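PDB 6HVG: alternansucrase, which belongs to glycoside hydrolase family 70, a large multidomain enzyme combining a TIM-barrel catalytic domain with choline-binding-type cell-wall repeats. Local coordinates for residues V272-A280 with G299-V307; R1115-A1123 with Y1132-N1140. All coordinates share one frame; numbering follows the deposited sequence.

Contact 1 of 2, residues V272-A280 with G299-V307; sequences VNNKRIYFA and GRDANGNQV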
loop_
_atom_site.group_PDB
_atom_site.type_symbol
_atom_site.label_atom_id
_atom_site.label_comp_id
_atom_site.label_asym_id
_atom_site.label_seq_id
_atom_site.Cartn_x
_atom_site.Cartn_y
_atom_site.Cartn_z
ATOM N N VAL A 272 27.782 -46.387 -12.240
ATOM C CA VAL A 272 26.945 -47.127 -13.176
ATOM C C VAL A 272 27.766 -47.310 -14.416
ATOM O O VAL A 272 28.374 -46.366 -14.882
ATOM C CB VAL A 272 25.693 -46.333 -13.580
ATOM C CG1 VAL A 272 24.685 -47.237 -14.285
ATOM C CG2 VAL A 272 25.100 -45.663 -12.357
ATOM N N ASN A 273 27.721 -48.506 -14.976
ATOM C CA ASN A 273 28.650 -48.938 -16.021
ATOM C C ASN A 273 30.090 -48.950 -15.482
ATOM O O ASN A 273 30.307 -49.190 -14.292
ATOM C CB ASN A 273 28.501 -48.125 -17.330
ATOM C CG ASN A 273 27.083 -48.172 -17.903
ATOM O OD1 ASN A 273 26.301 -49.103 -17.654
ATOM N ND2 ASN A 273 26.745 -47.152 -18.679
ATOM N N ASN A 274 31.072 -48.722 -16.342
ATOM C CA ASN A 274 32.425 -48.516 -15.859
ATOM C C ASN A 274 32.496 -47.178 -15.110
ATOM O O ASN A 274 33.145 -47.057 -14.074
ATOM C CB ASN A 274 33.385 -48.520 -17.046
ATOM C CG ASN A 274 34.835 -48.484 -16.623
ATOM O OD1 ASN A 274 35.206 -47.728 -15.736
ATOM N ND2 ASN A 274 35.666 -49.297 -17.263
ATOM N N LYS A 275 31.717 -46.220 -15.592
ATOM C CA LYS A 275 31.866 -44.803 -15.278
ATOM C C LYS A 275 31.300 -44.428 -13.901
ATOM O O LYS A 275 30.649 -45.225 -13.199
ATOM C CB LYS A 275 31.141 -43.979 -16.368
ATOM C CG LYS A 275 31.248 -44.629 -17.752
ATOM C CD LYS A 275 31.129 -43.688 -18.926
ATOM C CE LYS A 275 31.223 -44.469 -20.236
ATOM N NZ LYS A 275 31.389 -43.553 -21.401
ATOM N N ARG A 276 31.564 -43.179 -13.543
ATOM C CA ARG A 276 31.097 -42.563 -12.299
ATOM C C ARG A 276 30.433 -41.214 -12.567
ATOM O O ARG A 276 31.101 -40.312 -13.023
ATOM C CB ARG A 276 32.306 -42.349 -11.397
ATOM C CG ARG A 276 31.998 -41.746 -10.032
ATOM C CD ARG A 276 33.172 -41.972 -9.099
ATOM N NE ARG A 276 32.933 -41.444 -7.759
ATOM C CZ ARG A 276 32.231 -42.053 -6.813
ATOM N NH1 ARG A 276 31.656 -43.231 -7.036
ATOM N NH2 ARG A 276 32.098 -41.470 -5.632
ATOM N N ILE A 277 29.130 -41.090 -12.320
ATOM C CA ILE A 277 28.394 -39.895 -12.699
ATOM C C ILE A 277 27.755 -39.211 -11.503
ATOM O O ILE A 277 27.156 -39.867 -10.662
ATOM C CB ILE A 277 27.223 -40.273 -13.633
ATOM C CG1 ILE A 277 27.717 -41.016 -14.871
ATOM C CG2 ILE A 277 26.426 -39.045 -14.073
ATOM C CD1 ILE A 277 26.640 -41.793 -15.600
ATOM N N TYR A 278 27.806 -37.893 -11.469
ATOM C CA TYR A 278 27.160 -37.160 -10.406
ATOM C C TYR A 278 25.788 -36.761 -10.903
ATOM O O TYR A 278 25.622 -36.386 -12.073
ATOM C CB TYR A 278 27.958 -35.925 -10.021
ATOM C CG TYR A 278 27.470 -35.276 -8.757
ATOM C CD1 TYR A 278 26.495 -34.267 -8.769
ATOM C CD2 TYR A 278 27.975 -35.678 -7.540
ATOM C CE1 TYR A 278 26.062 -33.681 -7.582
ATOM C CE2 TYR A 278 27.546 -35.107 -6.353
ATOM C CZ TYR A 278 26.606 -34.105 -6.382
ATOM O OH TYR A 278 26.208 -33.544 -5.208
ATOM N N PHE A 279 24.806 -36.843 -10.013
ATOM C CA PHE A 279 23.448 -36.459 -10.347
ATOM C C PHE A 279 23.003 -35.314 -9.476
ATOM O O PHE A 279 23.253 -35.319 -8.269
ATOM C CB PHE A 279 22.511 -37.645 -10.181
ATOM C CG PHE A 279 22.823 -38.774 -11.107
ATOM C CD1 PHE A 279 22.246 -38.814 -12.353
ATOM C CD2 PHE A 279 23.719 -39.775 -10.747
ATOM C CE1 PHE A 279 22.543 -39.830 -13.230
ATOM C CE2 PHE A 279 24.019 -40.807 -11.620
ATOM C CZ PHE A 279 23.433 -40.829 -12.873
ATOM N N ALA A 280 22.329 -34.341 -10.081
ATOM C CA ALA A 280 21.998 -33.086 -9.410
ATOM C C ALA A 280 21.015 -33.217 -8.229
ATOM O O ALA A 280 20.194 -34.132 -8.201
ATOM C CB ALA A 280 21.449 -32.108 -10.423
ATOM N N GLY A 299 38.089 -33.928 -11.451
ATOM C CA GLY A 299 36.888 -33.507 -12.173
ATOM C C GLY A 299 36.252 -34.676 -12.896
ATOM O O GLY A 299 36.931 -35.518 -13.486
ATOM N N ARG A 300 34.930 -34.707 -12.844
ATOM C CA ARG A 300 34.135 -35.729 -13.481
ATOM C C ARG A 300 33.149 -35.039 -14.399
ATOM O O ARG A 300 32.480 -34.093 -13.977
ATOM C CB ARG A 300 33.367 -36.490 -12.394
ATOM C CG ARG A 300 32.878 -37.875 -12.800
ATOM C CD ARG A 300 34.002 -38.871 -12.956
ATOM N NE ARG A 300 34.801 -39.039 -11.754
ATOM C CZ ARG A 300 35.686 -40.019 -11.581
ATOM N NH1 ARG A 300 36.370 -40.077 -10.443
ATOM N NH2 ARG A 300 35.897 -40.934 -12.531
ATOM N N ASP A 301 33.053 -35.501 -15.649
ATOM C CA ASP A 301 32.150 -34.852 -16.604
ATOM C C ASP A 301 30.706 -35.399 -16.515
ATOM O O ASP A 301 30.361 -36.150 -15.588
ATOM C CB ASP A 301 32.717 -34.858 -18.043
ATOM C CG ASP A 301 32.673 -36.208 -18.711
ATOM O OD1 ASP A 301 31.702 -36.960 -18.490
ATOM O OD2 ASP A 301 33.600 -36.497 -19.509
ATOM N N ALA A 302 29.857 -34.972 -17.447
ATOM C CA ALA A 302 28.447 -35.360 -17.464
ATOM C C ALA A 302 28.266 -36.853 -17.819
ATOM O O ALA A 302 27.295 -37.492 -17.397
ATOM C CB ALA A 302 27.665 -34.483 -18.439
ATOM N N ASN A 303 29.191 -37.398 -18.590
ATOM C CA ASN A 303 29.152 -38.822 -18.965
ATOM C C ASN A 303 29.723 -39.789 -17.916
ATOM O O ASN A 303 29.661 -41.012 -18.094
ATOM C CB ASN A 303 29.898 -39.030 -20.290
ATOM C CG ASN A 303 29.216 -38.350 -21.465
ATOM O OD1 ASN A 303 28.021 -38.053 -21.430
ATOM N ND2 ASN A 303 29.979 -38.106 -22.519
ATOM N N GLY A 304 30.275 -39.251 -16.832
ATOM C CA GLY A 304 30.900 -40.080 -15.801
ATOM C C GLY A 304 32.373 -40.358 -16.027
ATOM O O GLY A 304 33.006 -41.050 -15.230
ATOM N N ASN A 305 32.919 -39.827 -17.119
ATOM C CA ASN A 305 34.350 -39.943 -17.412
ATOM C C ASN A 305 35.160 -38.833 -16.755
ATOM O O ASN A 305 34.734 -37.656 -16.726
ATOM C CB ASN A 305 34.594 -39.899 -18.928
ATOM C CG ASN A 305 34.149 -41.176 -19.630
ATOM O OD1 ASN A 305 34.409 -42.275 -19.138
ATOM N ND2 ASN A 305 33.490 -41.040 -20.783
ATOM N N GLN A 306 36.340 -39.206 -16.261
ATOM C CA GLN A 306 37.248 -38.229 -15.686
ATOM C C GLN A 306 37.692 -37.246 -16.762
ATOM O O GLN A 306 37.744 -37.602 -17.945
ATOM C CB GLN A 306 38.463 -38.895 -15.061
ATOM C CG GLN A 306 39.276 -37.945 -14.193
ATOM C CD GLN A 306 40.399 -38.625 -13.428
ATOM O OE1 GLN A 306 40.557 -39.847 -13.470
ATOM N NE2 GLN A 306 41.189 -37.826 -12.720
ATOM N N VAL A 307 37.981 -36.000 -16.350
ATOM C CA VAL A 307 38.384 -34.942 -17.292
ATOM C C VAL A 307 39.902 -34.765 -17.265
ATOM O O VAL A 307 40.521 -34.592 -16.207
ATOM C CB VAL A 307 37.655 -33.587 -17.071
ATOM C CG1 VAL A 307 36.157 -33.778 -16.973
ATOM C CG2 VAL A 307 38.158 -32.878 -15.832
#
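Arg276 and Gly304 join two neighbouring parts of a choline-binding-type repeat region, a chain of short antiparallel hairpins. Residues 272-280 lead into strand 277-279, while 299-307 carry the end of strand 296-300 and the type I beta turn Asp301-Gly304. Both strands pair with strand 286-293, and the turn folds back onto the lead-in to strand 277-279. The backbone link is a single hydrogen bond from Arg276 N to Gly304 O, 3.1 Å long and nearly straight at 165°. Gly304 has positive phi and no side chain, so its backbone can lie close against Ile277. Across the base of the turn, Asp301 N bonds to Asn305 O at 2.9 Å, and Asp301 OD1 accepts weakly from the backbone nitrogens of Asn303 and Asn305.

The charged groups are arranged round an acid. Arg276 runs extended from CG to NE and Arg300 bends at chi2 and chi3; the two side chains cross at about a right angle, their guanidinium planes 79° apart. Arg276 CD sits over one face of the Arg300 guanidinium, 4.0 Å from Arg300 CZ and displaced toward its rim. Glu291, on strand 286-293, forms salt bridges with both Arg276 NE and Arg300 NH1, which probably makes their proximity favourable; Arg276 NH1 also pairs with Asp271.

Carbon contacts with the turn backbone complete the contact. Lys275, extended beyond CG, passes across the side chain of Asn305 and brings its CD to 3.2 Å from Asn303 O. With Ile277 CG1 anti to the carbonyl carbon (chi1 -57°), that branch reaches Gly304 CA at 3.4 Å. The other branch, CG2, faces two ways: it stands 3.8 Å from Ala302 O and lies over one face of the Phe279 ring, offset toward the rim.

Contact 2 of 2, residues R1115-A1123 with Y1132-N1140; sequences RYDLGFNKA and YGTDQDLRN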
loop_
_atom_site.group_PDB
_atom_site.type_symbol
_atom_site.label_atom_id
_atom_site.label_comp_id
_atom_site.label_asym_id
_atom_site.label_seq_id
_atom_site.Cartn_x
_atom_site.Cartn_y
_atom_site.Cartn_z
ATOM N N ARG A 1115 -11.856 21.188 -5.486
ATOM C CA ARG A 1115 -12.179 21.109 -4.053
ATOM C C ARG A 1115 -13.496 21.809 -3.708
ATOM O O ARG A 1115 -14.103 21.504 -2.679
ATOM C CB ARG A 1115 -11.077 21.720 -3.216
ATOM C CG ARG A 1115 -9.700 21.207 -3.563
ATOM C CD ARG A 1115 -8.685 21.479 -2.485
ATOM N NE ARG A 1115 -8.622 22.883 -2.186
ATOM C CZ ARG A 1115 -7.993 23.372 -1.133
ATOM N NH1 ARG A 1115 -7.351 22.567 -0.295
ATOM N NH2 ARG A 1115 -8.001 24.679 -0.930
ATOM N N TYR A 1116 -13.930 22.752 -4.543
ATOM C CA TYR A 1116 -15.094 23.551 -4.241
ATOM C C TYR A 1116 -16.364 23.111 -4.976
ATOM O O TYR A 1116 -17.443 23.646 -4.696
ATOM C CB TYR A 1116 -14.811 25.002 -4.565
ATOM C CG TYR A 1116 -13.812 25.652 -3.649
ATOM C CD1 TYR A 1116 -12.458 25.515 -3.872
ATOM C CD2 TYR A 1116 -14.230 26.451 -2.592
ATOM C CE1 TYR A 1116 -11.532 26.123 -3.049
ATOM C CE2 TYR A 1116 -13.316 27.074 -1.764
ATOM C CZ TYR A 1116 -11.964 26.903 -1.999
ATOM O OH TYR A 1116 -11.060 27.512 -1.165
ATOM N N ASP A 1117 -16.251 22.171 -5.915
ATOM C CA ASP A 1117 -17.415 21.637 -6.627
ATOM C C ASP A 1117 -18.013 20.496 -5.815
ATOM O O ASP A 1117 -17.482 19.379 -5.796
ATOM C CB ASP A 1117 -17.001 21.135 -8.004
ATOM C CG ASP A 1117 -18.171 20.754 -8.879
ATOM O OD1 ASP A 1117 -19.279 20.601 -8.366
ATOM O OD2 ASP A 1117 -17.982 20.575 -10.098
ATOM N N LEU A 1118 -19.139 20.772 -5.153
ATOM C CA LEU A 1118 -19.840 19.776 -4.333
ATOM C C LEU A 1118 -21.137 19.248 -4.999
ATOM O O LEU A 1118 -22.018 18.698 -4.332
ATOM C CB LEU A 1118 -20.138 20.377 -2.964
ATOM C CG LEU A 1118 -18.920 20.429 -2.007
ATOM C CD1 LEU A 1118 -18.008 21.610 -2.292
ATOM C CD2 LEU A 1118 -19.354 20.458 -0.549
ATOM N N GLY A 1119 -21.218 19.384 -6.320
ATOM C CA GLY A 1119 -22.331 18.845 -7.086
ATOM C C GLY A 1119 -23.088 19.872 -7.919
ATOM O O GLY A 1119 -24.248 19.652 -8.252
ATOM N N PHE A 1120 -22.410 20.948 -8.328
ATOM C CA PHE A 1120 -23.068 21.982 -9.114
ATOM C C PHE A 1120 -23.367 21.521 -10.526
ATOM O O PHE A 1120 -22.752 20.589 -11.028
ATOM C CB PHE A 1120 -22.227 23.250 -9.188
ATOM C CG PHE A 1120 -21.993 23.908 -7.856
ATOM C CD1 PHE A 1120 -20.767 23.804 -7.236
ATOM C CD2 PHE A 1120 -22.996 24.640 -7.225
ATOM C CE1 PHE A 1120 -20.532 24.414 -6.020
ATOM C CE2 PHE A 1120 -22.768 25.257 -6.003
ATOM C CZ PHE A 1120 -21.533 25.133 -5.396
ATOM N N ASN A 1121 -24.325 22.189 -11.156
ATOM C CA ASN A 1121 -24.681 21.907 -12.533
ATOM C C ASN A 1121 -23.540 22.239 -13.513
ATOM O O ASN A 1121 -22.703 23.103 -13.244
ATOM C CB ASN A 1121 -25.931 22.707 -12.922
ATOM C CG ASN A 1121 -27.195 22.252 -12.194
ATOM O OD1 ASN A 1121 -27.209 21.251 -11.465
ATOM N ND2 ASN A 1121 -28.266 22.982 -12.423
ATOM N N LYS A 1122 -23.506 21.540 -14.645
ATOM C CA LYS A 1122 -22.610 21.908 -15.729
ATOM C C LYS A 1122 -22.933 23.339 -16.118
ATOM O O LYS A 1122 -24.016 23.840 -15.798
ATOM C CB LYS A 1122 -22.807 20.991 -16.930
ATOM C CG LYS A 1122 -22.341 19.561 -16.709
ATOM C CD LYS A 1122 -22.555 18.699 -17.951
ATOM C CE LYS A 1122 -22.922 17.245 -17.633
ATOM N NZ LYS A 1122 -23.978 16.770 -18.585
ATOM N N ALA A 1123 -21.998 24.005 -16.793
ATOM C CA ALA A 1123 -22.206 25.415 -17.198
ATOM C C ALA A 1123 -23.325 25.559 -18.240
ATOM O O ALA A 1123 -23.959 26.613 -18.335
ATOM C CB ALA A 1123 -20.911 26.036 -17.704
ATOM N N TYR A 1132 -23.288 11.398 -4.477
ATOM C CA TYR A 1132 -24.238 11.647 -3.396
ATOM C C TYR A 1132 -25.363 12.654 -3.760
ATOM O O TYR A 1132 -26.259 12.875 -2.955
ATOM C CB TYR A 1132 -23.452 12.087 -2.142
ATOM C CG TYR A 1132 -22.285 11.156 -1.815
ATOM C CD1 TYR A 1132 -22.507 9.847 -1.373
ATOM C CD2 TYR A 1132 -20.965 11.566 -1.985
ATOM C CE1 TYR A 1132 -21.449 8.995 -1.094
ATOM C CE2 TYR A 1132 -19.898 10.714 -1.714
ATOM C CZ TYR A 1132 -20.143 9.434 -1.277
ATOM O OH TYR A 1132 -19.079 8.585 -1.026
ATOM N N GLY A 1133 -25.314 13.223 -4.970
ATOM C CA GLY A 1133 -26.359 14.122 -5.449
ATOM C C GLY A 1133 -25.872 15.524 -5.748
ATOM O O GLY A 1133 -24.691 15.813 -5.661
ATOM N N THR A 1134 -26.806 16.399 -6.102
ATOM C CA THR A 1134 -26.485 17.782 -6.454
ATOM C C THR A 1134 -26.108 18.619 -5.228
ATOM O O THR A 1134 -26.187 18.133 -4.098
ATOM C CB THR A 1134 -27.648 18.458 -7.214
ATOM O OG1 THR A 1134 -28.776 18.620 -6.349
ATOM C CG2 THR A 1134 -28.038 17.617 -8.441
ATOM N N ASP A 1135 -25.692 19.865 -5.457
ATOM C CA ASP A 1135 -25.406 20.790 -4.356
ATOM C C ASP A 1135 -26.661 21.136 -3.559
ATOM O O ASP A 1135 -26.589 21.295 -2.340
ATOM C CB ASP A 1135 -24.723 22.070 -4.847
ATOM C CG ASP A 1135 -25.558 22.843 -5.845
ATOM O OD1 ASP A 1135 -25.891 22.250 -6.887
ATOM O OD2 ASP A 1135 -25.861 24.041 -5.597
ATOM N N GLN A 1136 -27.806 21.257 -4.233
ATOM C CA GLN A 1136 -29.079 21.463 -3.526
ATOM C C GLN A 1136 -29.422 20.249 -2.658
ATOM O O GLN A 1136 -29.870 20.408 -1.526
ATOM C CB GLN A 1136 -30.225 21.765 -4.492
ATOM C CG GLN A 1136 -31.495 22.271 -3.811
ATOM C CD GLN A 1136 -31.331 23.673 -3.224
ATOM O OE1 GLN A 1136 -31.130 24.640 -3.965
ATOM N NE2 GLN A 1136 -31.417 23.788 -1.889
ATOM N N ASP A 1137 -29.181 19.040 -3.171
ATOM C CA ASP A 1137 -29.444 17.838 -2.386
ATOM C C ASP A 1137 -28.670 17.862 -1.067
ATOM O O ASP A 1137 -29.187 17.432 -0.031
ATOM C CB ASP A 1137 -29.090 16.573 -3.168
ATOM C CG ASP A 1137 -30.037 16.302 -4.315
ATOM O OD1 ASP A 1137 -31.236 16.633 -4.203
ATOM O OD2 ASP A 1137 -29.583 15.723 -5.326
ATOM N N LEU A 1138 -27.438 18.370 -1.117
ATOM C CA LEU A 1138 -26.581 18.466 0.064
ATOM C C LEU A 1138 -27.110 19.509 1.058
ATOM O O LEU A 1138 -27.200 19.249 2.257
ATOM C CB LEU A 1138 -25.146 18.800 -0.351
ATOM C CG LEU A 1138 -24.133 19.074 0.762
ATOM C CD1 LEU A 1138 -24.011 17.920 1.745
ATOM C CD2 LEU A 1138 -22.788 19.384 0.132
ATOM N N ARG A 1139 -27.461 20.685 0.551
ATOM C CA ARG A 1139 -28.024 21.730 1.399
ATOM C C ARG A 1139 -29.339 21.273 2.044
ATOM O O ARG A 1139 -29.597 21.578 3.201
ATOM C CB ARG A 1139 -28.204 23.031 0.611
ATOM C CG ARG A 1139 -26.876 23.707 0.255
ATOM C CD ARG A 1139 -27.060 25.143 -0.218
ATOM N NE ARG A 1139 -27.841 25.196 -1.457
ATOM C CZ ARG A 1139 -27.349 25.056 -2.684
ATOM N NH1 ARG A 1139 -26.057 24.866 -2.893
ATOM N NH2 ARG A 1139 -28.162 25.095 -3.716
ATOM N N ASN A 1140 -30.152 20.524 1.310
ATOM C CA ASN A 1140 -31.390 19.972 1.862
ATOM C C ASN A 1140 -31.101 18.907 2.919
ATOM O O ASN A 1140 -31.782 18.816 3.935
ATOM C CB ASN A 1140 -32.292 19.370 0.755
ATOM C CG ASN A 1140 -32.847 20.420 -0.196
ATOM O OD1 ASN A 1140 -32.677 21.629 0.007
ATOM N ND2 ASN A 1140 -33.478 19.960 -1.261
#
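Phe1120 receives Asp1135 over one ring face: Asp1135 CB lies 4.2 Å from the ring centroid, 27° off its normal, in a CH-pi contact. The carboxylate, its plane 43° from the ring, continues across the CD2-CE2 side, with Asp1135 OD2 3.3 Å from Phe1120 CE2. Beside it, Asp1135 N makes a weak 3.2 Å hydrogen bond to Gly1119 O, which Thr1134 CA also approaches in a CA-H...O contact. On the apolar side, Leu1118 and Leu1138 meet through their CD2 methyls, 3.7 Å apart, and Phe603 of helix 603-608 touches both leucines.

The point of meeting is the start of helix 1135-1147, which leads into strand 1151-1156 of the parallel TIM barrel. Thr1134 is the N-cap and forms a capping box with Asp1137: Thr1134 OG1 accepts from Asp1137 N at 3.2 Å, and Asp1137 OD2 accepts from Thr1134 N at 3.0 Å. Asp1135 CG stands between the backbone N and the carbonyl carbon (chi1 60°), which turns the carboxylate back to the ring. Arg1139, one helical turn on, grips Asp1135 OD2 end-on with NH1 and NH2, both from the same face of the carboxylate, and the NH1 bond is 2.8 Å. The helix start would probably favour this negative charge as well.

Behind Gly1119, Asp1117 OD1 accepts from Gly1119 N (3.1 Å), an Asx turn, and from Phe1120 N, which extends it to an Asx motif, both met nearly along its C-O axis. Farther out, Arg1089 NE makes a salt bridge to Asp1117 OD2, while Tyr1203 stacks with the Phe1120 ring.

Contacts 1 and 2 occupy separate parts of the enzyme and do not touch: their centres are 81 Å apart, their nearest atoms about 58 Å. They lie on opposite sides of the chain's centre, the centre of contact 1 about 52 Å and that of contact 2 about 32 Å from it, and follow one another in series along the chain. Contact 1 belongs to the outlying repeats, contact 2 to the barrel. Neither supplies a ligand to the calcium ion, held by Glu575, Asp581, Asn625 and Asp1159. Contact 2 is the nearer to that site in sequence, since its helix leads through strand 1151-1156 to Asp1159.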